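Local coordinates for methyl transferase from Methanosarcina acetivorans (PDB 6MRO), which binds S-adenosyl-L-homocysteine and calcium ions and is probably an S-adenosylmethionine-dependent methyltransferase, at residues E5-T10 with C41-N46; P33-D38 with E97-I102; D101-S106 with H125-E130. The protein carries 1 engineered substitution. One frame throughout, in Å; residues are numbered along the deposited sequence.

Interaction 1: residues E5-T10 with C41-N46. With SAH (S-adenosyl-L-homocysteine), chain B.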
loop_
_atom_site.group_PDB
_atom_site.type_symbol
_atom_site.label_atom_id
_atom_site.label_comp_id
_atom_site.label_asym_id
_atom_site.label_seq_id
_atom_site.Cartn_x
_atom_site.Cartn_y
_atom_site.Cartn_z
ATOM N N GLU A 5 -6.101 -3.972 -17.670
ATOM C CA GLU A 5 -5.146 -4.143 -18.762
ATOM C C GLU A 5 -3.759 -4.504 -18.237
ATOM O O GLU A 5 -3.082 -5.380 -18.791
ATOM C CB GLU A 5 -5.070 -2.874 -19.618
ATOM C CG GLU A 5 -6.265 -2.647 -20.520
ATOM C CD GLU A 5 -6.555 -3.838 -21.405
ATOM O OE1 GLU A 5 -5.614 -4.337 -22.053
ATOM O OE2 GLU A 5 -7.726 -4.266 -21.465
ATOM N N VAL A 6 -3.312 -3.839 -17.171
ATOM C CA VAL A 6 -1.952 -4.074 -16.714
ATOM C C VAL A 6 -1.797 -5.452 -16.090
ATOM O O VAL A 6 -0.690 -5.999 -16.087
ATOM C CB VAL A 6 -1.492 -2.962 -15.741
ATOM C CG1 VAL A 6 -1.728 -1.569 -16.362
ATOM C CG2 VAL A 6 -2.167 -3.094 -14.415
ATOM N N TYR A 7 -2.875 -6.069 -15.615
ATOM C CA TYR A 7 -2.756 -7.401 -15.040
ATOM C C TYR A 7 -2.955 -8.510 -16.065
ATOM O O TYR A 7 -3.029 -9.685 -15.686
ATOM C CB TYR A 7 -3.715 -7.551 -13.852
ATOM C CG TYR A 7 -3.124 -6.880 -12.622
ATOM C CD1 TYR A 7 -3.578 -5.646 -12.195
ATOM C CD2 TYR A 7 -2.062 -7.458 -11.937
ATOM C CE1 TYR A 7 -3.025 -5.008 -11.083
ATOM C CE2 TYR A 7 -1.483 -6.827 -10.816
ATOM C CZ TYR A 7 -1.975 -5.604 -10.398
ATOM O OH TYR A 7 -1.407 -4.995 -9.293
ATOM N N LYS A 8 -2.991 -8.162 -17.356
ATOM C CA LYS A 8 -2.913 -9.136 -18.447
ATOM C C LYS A 8 -1.443 -9.506 -18.676
ATOM O O LYS A 8 -0.829 -9.213 -19.704
ATOM C CB LYS A 8 -3.559 -8.568 -19.701
ATOM C CG LYS A 8 -5.064 -8.435 -19.600
ATOM C CD LYS A 8 -5.646 -7.757 -20.829
ATOM C CE LYS A 8 -7.165 -7.736 -20.737
ATOM N NZ LYS A 8 -7.798 -7.266 -21.993
ATOM N N GLY A 9 -0.876 -10.175 -17.679
ATOM C CA GLY A 9 0.552 -10.417 -17.642
ATOM C C GLY A 9 1.089 -10.084 -16.264
ATOM O O GLY A 9 0.346 -10.142 -15.284
ATOM N N THR A 10 2.364 -9.712 -16.179
ATOM C CA THR A 10 3.047 -9.516 -14.903
ATOM C C THR A 10 3.702 -8.141 -14.917
ATOM O O THR A 10 4.815 -7.986 -15.452
ATOM C CB THR A 10 4.088 -10.603 -14.670
ATOM O OG1 THR A 10 3.479 -11.893 -14.817
ATOM C CG2 THR A 10 4.684 -10.484 -13.285
ATOM N N CYS A 41 -4.024 -3.735 -3.262
ATOM C CA CYS A 41 -3.238 -4.878 -2.825
ATOM C C CYS A 41 -2.678 -5.718 -3.970
ATOM O O CYS A 41 -1.848 -6.597 -3.708
ATOM C CB CYS A 41 -4.075 -5.766 -1.913
ATOM S SG CYS A 41 -5.522 -6.485 -2.769
ATOM N N GLY A 42 -3.121 -5.505 -5.202
ATOM C CA GLY A 42 -2.576 -6.308 -6.289
ATOM C C GLY A 42 -2.811 -7.790 -6.068
ATOM O O GLY A 42 -3.859 -8.209 -5.564
ATOM N N ARG A 43 -1.819 -8.605 -6.446
ATOM C CA ARG A 43 -1.921 -10.060 -6.355
ATOM C C ARG A 43 -1.565 -10.604 -4.972
ATOM O O ARG A 43 -1.305 -11.810 -4.844
ATOM C CB ARG A 43 -1.056 -10.712 -7.438
ATOM C CG ARG A 43 -1.743 -10.688 -8.774
ATOM C CD ARG A 43 -0.858 -11.159 -9.920
ATOM N NE ARG A 43 -1.672 -11.407 -11.106
ATOM C CZ ARG A 43 -1.306 -11.092 -12.343
ATOM N NH1 ARG A 43 -2.114 -11.375 -13.369
ATOM N NH2 ARG A 43 -0.165 -10.428 -12.554
ATOM N N GLY A 44 -1.524 -9.741 -3.946
ATOM C CA GLY A 44 -1.722 -10.164 -2.568
ATOM C C GLY A 44 -0.516 -10.595 -1.755
ATOM O O GLY A 44 -0.709 -11.101 -0.643
ATOM N N GLU A 45 0.716 -10.390 -2.240
ATOM C CA GLU A 45 1.884 -10.866 -1.491
ATOM C C GLU A 45 1.988 -10.207 -0.112
ATOM O O GLU A 45 2.149 -10.893 0.907
ATOM C CB GLU A 45 3.171 -10.646 -2.289
ATOM C CG GLU A 45 3.252 -11.495 -3.523
ATOM C CD GLU A 45 3.529 -12.961 -3.219
ATOM O OE1 GLU A 45 3.270 -13.785 -4.115
ATOM O OE2 GLU A 45 4.007 -13.289 -2.109
ATOM N N ASN A 46 1.883 -8.880 -0.050
ATOM C CA ASN A 46 2.014 -8.221 1.249
ATOM C C ASN A 46 0.852 -8.580 2.163
ATOM O O ASN A 46 1.034 -8.755 3.374
ATOM C CB ASN A 46 2.094 -6.708 1.077
ATOM C CG ASN A 46 3.389 -6.265 0.425
ATOM O OD1 ASN A 46 4.451 -6.811 0.724
ATOM N ND2 ASN A 46 3.318 -5.232 -0.419
HETATM N N SAH B . 0.319 -3.361 -3.771
HETATM C CA SAH B . 0.545 -4.265 -4.915
HETATM C CB SAH B . 0.145 -3.587 -6.219
HETATM C CG SAH B . 0.782 -2.212 -6.417
HETATM S SD SAH B . 0.462 -1.492 -8.044
HETATM C C SAH B . 1.993 -4.722 -5.000
HETATM O O SAH B . 2.857 -4.229 -4.259
HETATM O OXT SAH B . 2.315 -5.586 -5.830
HETATM C "C5'" SAH B . -0.907 -0.402 -7.547
HETATM C "C4'" SAH B . -2.238 -1.143 -7.403
HETATM O "O4'" SAH B . -3.245 -0.211 -7.025
HETATM C "C3'" SAH B . -2.731 -1.852 -8.663
HETATM O "O3'" SAH B . -2.972 -3.209 -8.327
HETATM C "C2'" SAH B . -3.994 -1.089 -9.039
HETATM O "O2'" SAH B . -5.007 -1.876 -9.647
HETATM C "C1'" SAH B . -4.444 -0.535 -7.698
HETATM N N9 SAH B . -5.263 0.681 -7.753
HETATM C C8 SAH B . -5.040 1.829 -8.482
HETATM N N7 SAH B . -6.013 2.710 -8.190
HETATM C C5 SAH B . -6.837 2.149 -7.271
HETATM C C6 SAH B . -7.988 2.596 -6.629
HETATM N N6 SAH B . -8.479 3.802 -6.880
HETATM N N1 SAH B . -8.616 1.772 -5.732
HETATM C C2 SAH B . -8.112 0.513 -5.460
HETATM N N3 SAH B . -6.982 0.060 -6.103
HETATM C C4 SAH B . -6.357 0.881 -6.981
#

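Interaction 2: residues P33-D38 with E97-I102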
loop_
_atom_site.group_PDB
_atom_site.type_symbol
_atom_site.label_atom_id
_atom_site.label_comp_id
_atom_site.label_asym_id
_atom_site.label_seq_id
_atom_site.Cartn_x
_atom_site.Cartn_y
_atom_site.Cartn_z
ATOM N N PRO A 33 -0.153 -7.569 15.675
ATOM C CA PRO A 33 -1.450 -8.160 15.308
ATOM C C PRO A 33 -2.605 -7.189 15.507
ATOM O O PRO A 33 -2.726 -6.535 16.550
ATOM C CB PRO A 33 -1.560 -9.369 16.239
ATOM C CG PRO A 33 -0.125 -9.766 16.479
ATOM C CD PRO A 33 0.611 -8.453 16.575
ATOM N N GLY A 34 -3.434 -7.085 14.475
ATOM C CA GLY A 34 -4.656 -6.301 14.522
ATOM C C GLY A 34 -5.356 -6.442 13.185
ATOM O O GLY A 34 -4.998 -7.302 12.373
ATOM N N ARG A 35 -6.332 -5.571 12.939
ATOM C CA ARG A 35 -7.055 -5.590 11.669
ATOM C C ARG A 35 -6.313 -4.718 10.662
ATOM O O ARG A 35 -6.042 -3.548 10.931
ATOM C CB ARG A 35 -8.498 -5.104 11.826
ATOM C CG ARG A 35 -9.393 -5.697 10.745
ATOM C CD ARG A 35 -10.783 -5.053 10.600
ATOM N NE ARG A 35 -11.364 -5.473 9.322
ATOM C CZ ARG A 35 -12.556 -5.111 8.861
ATOM N NH1 ARG A 35 -13.338 -4.322 9.575
ATOM N NH2 ARG A 35 -12.971 -5.558 7.686
ATOM N N ALA A 36 -5.986 -5.284 9.500
ATOM C CA ALA A 36 -5.127 -4.585 8.551
ATOM C C ALA A 36 -5.807 -4.499 7.195
ATOM O O ALA A 36 -6.453 -5.456 6.763
ATOM C CB ALA A 36 -3.772 -5.286 8.398
ATOM N N LEU A 37 -5.640 -3.356 6.526
ATOM C CA LEU A 37 -6.115 -3.161 5.158
ATOM C C LEU A 37 -4.938 -2.888 4.225
ATOM O O LEU A 37 -4.143 -1.980 4.473
ATOM C CB LEU A 37 -7.102 -1.995 5.107
ATOM C CG LEU A 37 -7.592 -1.565 3.722
ATOM C CD1 LEU A 37 -8.579 -2.585 3.168
ATOM C CD2 LEU A 37 -8.297 -0.227 3.852
ATOM N N ASP A 38 -4.841 -3.646 3.146
ATOM C CA ASP A 38 -3.835 -3.399 2.115
ATOM C C ASP A 38 -4.568 -2.722 0.962
ATOM O O ASP A 38 -5.362 -3.366 0.274
ATOM C CB ASP A 38 -3.165 -4.708 1.678
ATOM C CG ASP A 38 -2.066 -4.496 0.627
ATOM O OD1 ASP A 38 -2.030 -3.426 0.000
ATOM O OD2 ASP A 38 -1.236 -5.413 0.416
ATOM N N GLU A 97 -16.143 3.864 9.687
ATOM C CA GLU A 97 -15.070 4.665 10.256
ATOM C C GLU A 97 -14.331 3.889 11.343
ATOM O O GLU A 97 -14.896 3.005 11.992
ATOM C CB GLU A 97 -15.657 5.958 10.836
ATOM C CG GLU A 97 -14.653 7.001 11.307
ATOM C CD GLU A 97 -15.326 8.246 11.883
ATOM O OE1 GLU A 97 -16.577 8.334 11.844
ATOM O OE2 GLU A 97 -14.597 9.122 12.398
ATOM N N ASP A 98 -13.047 4.224 11.533
ATOM C CA ASP A 98 -12.270 3.765 12.689
ATOM C C ASP A 98 -12.284 2.239 12.790
ATOM O O ASP A 98 -12.599 1.659 13.828
ATOM C CB ASP A 98 -12.793 4.395 13.985
ATOM C CG ASP A 98 -12.853 5.915 13.923
ATOM O OD1 ASP A 98 -11.966 6.541 13.316
ATOM O OD2 ASP A 98 -13.804 6.491 14.493
ATOM N N GLU A 99 -11.958 1.575 11.689
ATOM C CA GLU A 99 -12.039 0.119 11.648
ATOM C C GLU A 99 -10.689 -0.582 11.684
ATOM O O GLU A 99 -10.560 -1.631 12.323
ATOM C CB GLU A 99 -12.803 -0.319 10.397
ATOM C CG GLU A 99 -14.300 -0.185 10.545
ATOM C CD GLU A 99 -14.812 -0.904 11.772
ATOM O OE1 GLU A 99 -15.513 -0.269 12.593
ATOM O OE2 GLU A 99 -14.503 -2.103 11.917
ATOM N N PHE A 100 -9.672 -0.037 11.027
ATOM C CA PHE A 100 -8.418 -0.754 10.823
ATOM C C PHE A 100 -7.324 -0.247 11.755
ATOM O O PHE A 100 -7.142 0.963 11.909
ATOM C CB PHE A 100 -7.967 -0.628 9.361
ATOM C CG PHE A 100 -8.854 -1.363 8.406
ATOM C CD1 PHE A 100 -9.818 -0.688 7.681
ATOM C CD2 PHE A 100 -8.745 -2.737 8.260
ATOM C CE1 PHE A 100 -10.662 -1.378 6.806
ATOM C CE2 PHE A 100 -9.599 -3.433 7.405
ATOM C CZ PHE A 100 -10.546 -2.752 6.672
ATOM N N ASP A 101 -6.598 -1.187 12.369
ATOM C CA ASP A 101 -5.393 -0.862 13.129
ATOM C C ASP A 101 -4.214 -0.485 12.229
ATOM O O ASP A 101 -3.325 0.265 12.651
ATOM C CB ASP A 101 -5.003 -2.059 13.990
ATOM C CG ASP A 101 -6.096 -2.464 14.925
ATOM O OD1 ASP A 101 -6.688 -3.547 14.724
ATOM O OD2 ASP A 101 -6.370 -1.684 15.864
ATOM N N ILE A 102 -4.167 -1.037 11.018
ATOM C CA ILE A 102 -3.053 -0.865 10.089
ATOM C C ILE A 102 -3.635 -0.667 8.700
ATOM O O ILE A 102 -4.549 -1.404 8.299
ATOM C CB ILE A 102 -2.118 -2.091 10.073
ATOM C CG1 ILE A 102 -1.522 -2.384 11.445
ATOM C CG2 ILE A 102 -1.041 -1.961 8.985
ATOM C CD1 ILE A 102 -1.518 -3.885 11.758
#

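Interaction 3: residues D101-S106 with H125-E130. With SAH (S-adenosyl-L-homocysteine), chain B.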
loop_
_atom_site.group_PDB
_atom_site.type_symbol
_atom_site.label_atom_id
_atom_site.label_comp_id
_atom_site.label_asym_id
_atom_site.label_seq_id
_atom_site.Cartn_x
_atom_site.Cartn_y
_atom_site.Cartn_z
ATOM N N ASP A 101 -6.598 -1.187 12.369
ATOM C CA ASP A 101 -5.393 -0.862 13.129
ATOM C C ASP A 101 -4.214 -0.485 12.229
ATOM O O ASP A 101 -3.325 0.265 12.651
ATOM C CB ASP A 101 -5.003 -2.059 13.990
ATOM C CG ASP A 101 -6.096 -2.464 14.925
ATOM O OD1 ASP A 101 -6.688 -3.547 14.724
ATOM O OD2 ASP A 101 -6.370 -1.684 15.864
ATOM N N ILE A 102 -4.167 -1.037 11.018
ATOM C CA ILE A 102 -3.053 -0.865 10.089
ATOM C C ILE A 102 -3.635 -0.667 8.700
ATOM O O ILE A 102 -4.549 -1.404 8.299
ATOM C CB ILE A 102 -2.118 -2.091 10.073
ATOM C CG1 ILE A 102 -1.522 -2.384 11.445
ATOM C CG2 ILE A 102 -1.041 -1.961 8.985
ATOM C CD1 ILE A 102 -1.518 -3.885 11.758
ATOM N N VAL A 103 -3.124 0.324 7.967
ATOM C CA VAL A 103 -3.280 0.379 6.513
ATOM C C VAL A 103 -1.888 0.326 5.900
ATOM O O VAL A 103 -1.015 1.120 6.280
ATOM C CB VAL A 103 -4.014 1.646 6.038
ATOM C CG1 VAL A 103 -4.011 1.711 4.493
ATOM C CG2 VAL A 103 -5.459 1.673 6.579
ATOM N N ILE A 104 -1.681 -0.597 4.943
ATOM C CA ILE A 104 -0.436 -0.640 4.174
ATOM C C ILE A 104 -0.709 -0.239 2.732
ATOM O O ILE A 104 -1.746 -0.551 2.149
ATOM C CB ILE A 104 0.303 -2.002 4.237
ATOM C CG1 ILE A 104 -0.489 -3.130 3.566
ATOM C CG2 ILE A 104 0.680 -2.345 5.683
ATOM C CD1 ILE A 104 0.341 -4.414 3.367
ATOM N N ASP A 105 0.266 0.448 2.145
ATOM C CA ASP A 105 0.118 1.054 0.823
ATOM C C ASP A 105 1.442 0.772 0.120
ATOM O O ASP A 105 2.451 1.402 0.424
ATOM C CB ASP A 105 -0.181 2.542 0.993
ATOM C CG ASP A 105 -0.197 3.323 -0.303
ATOM O OD1 ASP A 105 -0.875 4.373 -0.276
ATOM O OD2 ASP A 105 0.417 2.924 -1.320
ATOM N N SER A 106 1.451 -0.218 -0.785
ATOM C CA SER A 106 2.674 -0.650 -1.465
ATOM C C SER A 106 2.509 -0.236 -2.924
ATOM O O SER A 106 2.043 -1.017 -3.753
ATOM C CB SER A 106 2.887 -2.186 -1.313
ATOM O OG SER A 106 4.022 -2.666 -2.043
ATOM N N HIS A 125 -7.617 8.129 6.103
ATOM C CA HIS A 125 -7.748 8.637 7.464
ATOM C C HIS A 125 -9.034 8.138 8.112
ATOM O O HIS A 125 -9.032 7.743 9.280
ATOM C CB HIS A 125 -7.704 10.174 7.455
ATOM C CG HIS A 125 -7.996 10.811 8.781
ATOM N ND1 HIS A 125 -7.006 11.163 9.675
ATOM C CD2 HIS A 125 -9.164 11.195 9.348
ATOM C CE1 HIS A 125 -7.552 11.712 10.747
ATOM N NE2 HIS A 125 -8.861 11.750 10.572
ATOM N N LYS A 126 -10.128 8.098 7.345
ATOM C CA LYS A 126 -11.434 7.758 7.908
ATOM C C LYS A 126 -11.495 6.304 8.375
ATOM O O LYS A 126 -12.016 6.027 9.457
ATOM C CB LYS A 126 -12.526 8.044 6.875
ATOM C CG LYS A 126 -13.946 7.771 7.349
ATOM C CD LYS A 126 -14.946 7.969 6.213
ATOM C CE LYS A 126 -16.359 7.592 6.650
ATOM N NZ LYS A 126 -16.798 8.393 7.829
ATOM N N VAL A 127 -10.970 5.357 7.582
ATOM C CA VAL A 127 -11.098 3.941 7.945
ATOM C C VAL A 127 -10.098 3.474 8.990
ATOM O O VAL A 127 -10.280 2.389 9.559
ATOM C CB VAL A 127 -10.982 3.018 6.715
ATOM C CG1 VAL A 127 -12.101 3.345 5.733
ATOM C CG2 VAL A 127 -9.597 3.122 6.085
ATOM N N LEU A 128 -9.066 4.268 9.286
ATOM C CA LEU A 128 -8.101 3.910 10.316
ATOM C C LEU A 128 -8.679 4.121 11.713
ATOM O O LEU A 128 -9.430 5.070 11.950
ATOM C CB LEU A 128 -6.834 4.753 10.159
ATOM C CG LEU A 128 -5.754 4.082 9.323
ATOM C CD1 LEU A 128 -4.717 5.132 8.905
ATOM C CD2 LEU A 128 -5.096 2.935 10.095
ATOM N N LYS A 129 -8.325 3.230 12.635
ATOM C CA LYS A 129 -8.681 3.417 14.032
ATOM C C LYS A 129 -7.899 4.574 14.632
ATOM O O LYS A 129 -6.839 4.971 14.144
ATOM C CB LYS A 129 -8.379 2.164 14.849
ATOM C CG LYS A 129 -9.423 1.074 14.771
ATOM C CD LYS A 129 -9.079 -0.052 15.738
ATOM C CE LYS A 129 -9.933 -1.284 15.484
ATOM N NZ LYS A 129 -9.556 -2.422 16.376
ATOM N N GLU A 130 -8.355 4.979 15.795
ATOM C CA GLU A 130 -7.704 5.965 16.584
ATOM C C GLU A 130 -6.424 5.292 17.002
ATOM O O GLU A 130 -6.456 4.218 17.484
ATOM C CB GLU A 130 -8.611 6.205 17.781
ATOM C CG GLU A 130 -9.284 4.924 18.259
ATOM C CD GLU A 130 -10.759 4.786 17.886
ATOM O OE1 GLU A 130 -11.098 4.586 16.744
ATOM O OE2 GLU A 130 -11.620 4.869 18.787
HETATM N N SAH B . 0.319 -3.361 -3.771
HETATM C CA SAH B . 0.545 -4.265 -4.915
HETATM C CB SAH B . 0.145 -3.587 -6.219
HETATM C CG SAH B . 0.782 -2.212 -6.417
HETATM S SD SAH B . 0.462 -1.492 -8.044
HETATM C C SAH B . 1.993 -4.722 -5.000
HETATM O O SAH B . 2.857 -4.229 -4.259
HETATM O OXT SAH B . 2.315 -5.586 -5.830
HETATM C "C5'" SAH B . -0.907 -0.402 -7.547
HETATM C "C4'" SAH B . -2.238 -1.143 -7.403
HETATM O "O4'" SAH B . -3.245 -0.211 -7.025
HETATM C "C3'" SAH B . -2.731 -1.852 -8.663
HETATM O "O3'" SAH B . -2.972 -3.209 -8.327
HETATM C "C2'" SAH B . -3.994 -1.089 -9.039
HETATM O "O2'" SAH B . -5.007 -1.876 -9.647
HETATM C "C1'" SAH B . -4.444 -0.535 -7.698
HETATM N N9 SAH B . -5.263 0.681 -7.753
HETATM C C8 SAH B . -5.040 1.829 -8.482
HETATM N N7 SAH B . -6.013 2.710 -8.190
HETATM C C5 SAH B . -6.837 2.149 -7.271
HETATM C C6 SAH B . -7.988 2.596 -6.629
HETATM N N6 SAH B . -8.479 3.802 -6.880
HETATM N N1 SAH B . -8.616 1.772 -5.732
HETATM C C2 SAH B . -8.112 0.513 -5.460
HETATM N N3 SAH B . -6.982 0.060 -6.103
HETATM C C4 SAH B . -6.357 0.881 -6.981
#

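Interaction 1: residues E5-T10 with C41-N46
R43 reaches from the glycine-rich loop of this Rossmann-like methyltransferase fold to the turn that follows helix 2-6, where it meets Y7 and G9. NH2 of R43 donates to O of G9 over 2.8 Å, nearly straight at 165°, with the acceptor close to the guanidinium plane and the nitrogen lying in the carbonyl plane. NH1 of R43 adds two weak bonds, one to O of G9 and one, at 3.0 Å, to O of Y7. One face of the guanidinium receives CD2 of Y7, 3.6 Å from NH2 of R43; the ring stands almost perpendicular to the group (88°) and offers it an edge. R43 is extended from CG to NE and slides past Y7 in the opposite direction. The far end of the tyrosine reaches the ligand, OH of Y7 giving a 2.6 Å hydrogen bond to O3' of SAH, while G42, lying beside SAH, brings its CA to 3.5 Å from OH of Y7.

A second shell fixes these groups. D14 and D69 form salt bridges with NH2 and NE of R43, and these two carboxylates probably offset the like charge of R65 nearby; W13 NE1 also bonds the Y7 hydroxyl. The loop itself bends through a type II' turn, with N of G44 bonded to O of C41 at 3.2 Å.

Interaction 2: residues P33-D38 with E97-I102
A36 and I102 form a parallel bridge between strands 35-39 and 100-106, neighbours in the central sheet of the Rossmann-like fold, with N of I102 bonded to O of R35 and N of L37 to O of I102 at 2.9 Å. The chain turns a corner at D101, and there a side chain takes up a strand N-H: OD1 of D101 accepts N of R35 through its anti lone pair, a short, straight bond of 2.7 Å, whereas N of D101 bonds O of R35 only weakly.

F100, just before the corner, packs against L37 and R35. CB of L37 sits over the middle of its ring in a CH-pi contact, 3.6 Å from the centroid and 8° off the normal, while F95 meets the ring edge-to-face. R35, with CG anti to the backbone N (chi1 -154°) and the chain extended, runs out past the ring until its NE lies 3.3 Å from CE2 of F100. The guanidinium and ring planes are inclined by 46°, so this is no parallel stack. Cutting R35 back to an alanine would probably leave E99 without its cationic mate and strip the CE2-CZ side of F100 of its neighbour. The salt bridge itself is long, OE2 of E99 lying 3.4 Å from NH1 of R35 at the edge of the guanidinium, near its plane.

Interaction 3: residues D101-S106 with H125-E130
K129 places CG anti to its own carbonyl carbon (chi1 -81°) and then runs extended to NZ, which lays its outer part, CD to NZ, beside the carboxylate of D101, both side chains pointing the same way. V103 turns CG2 anti to its carbonyl carbon, and that methyl is the one that meets L128 and V127.

In the first of these pairs the lysine comes alongside the carboxylate. NZ of K129 lies 3.3 Å from OD2 of D101 and 3.5 Å from OD1, two weak hydrogen bonds within one long salt bridge. The methylenes share the contact, since CD of K129 is 3.2 Å from OD2 of D101. The stronger partner of this carboxylate is N of R35, on the adjoining strand, so the lysine is probably a supplementary partner for a partly exposed carboxylate at the start of the strand.

The second pair is buried and apolar. CG2 of V103 packs 3.7 Å from CG of L128, the two side chains crossing at a slant, and CD2 of L128 continues over the backbone to 3.9 Å from N of V103. CG2 of V127 is a looser neighbour of the same valine methyl.

These residues stand where a beta-alpha-beta crossover turns back: strand 100-106 leads to helix 114-127, whose end passes through 128-129 toward the parallel strand 132-139. Y134 on that strand touches both V103 and L128, and NZ of K194 bonds the carbonyls of H125 and L128.

At the other end of strand 100-106, S106 meets the amino-acid part of the ligand. N of SAH donates to O of S106 at 2.9 Å, and OG of S106 donates to O of SAH at 3.0 Å.

From the N terminus, interaction 1 closes a loop of 30 residues, bringing the turn after helix 2-6 onto the segment leading into helix 45-51. Segment 33-38 lies within that loop but pairs beyond it with 97-102, so interactions 1 and 2 cross; they touch where CB of N46 packs on OD2 of D38. Interaction 3 follows interaction 1 in series and starts where interaction 2 ends, sharing D101 and I102, and closes the short loop occupied largely by helix 114-127. A probable hydrogen bond from N of K129 to O of F100 joins interactions 2 and 3. Interactions 1 and 3 both touch SAH, and N46 packs against I104 and S106.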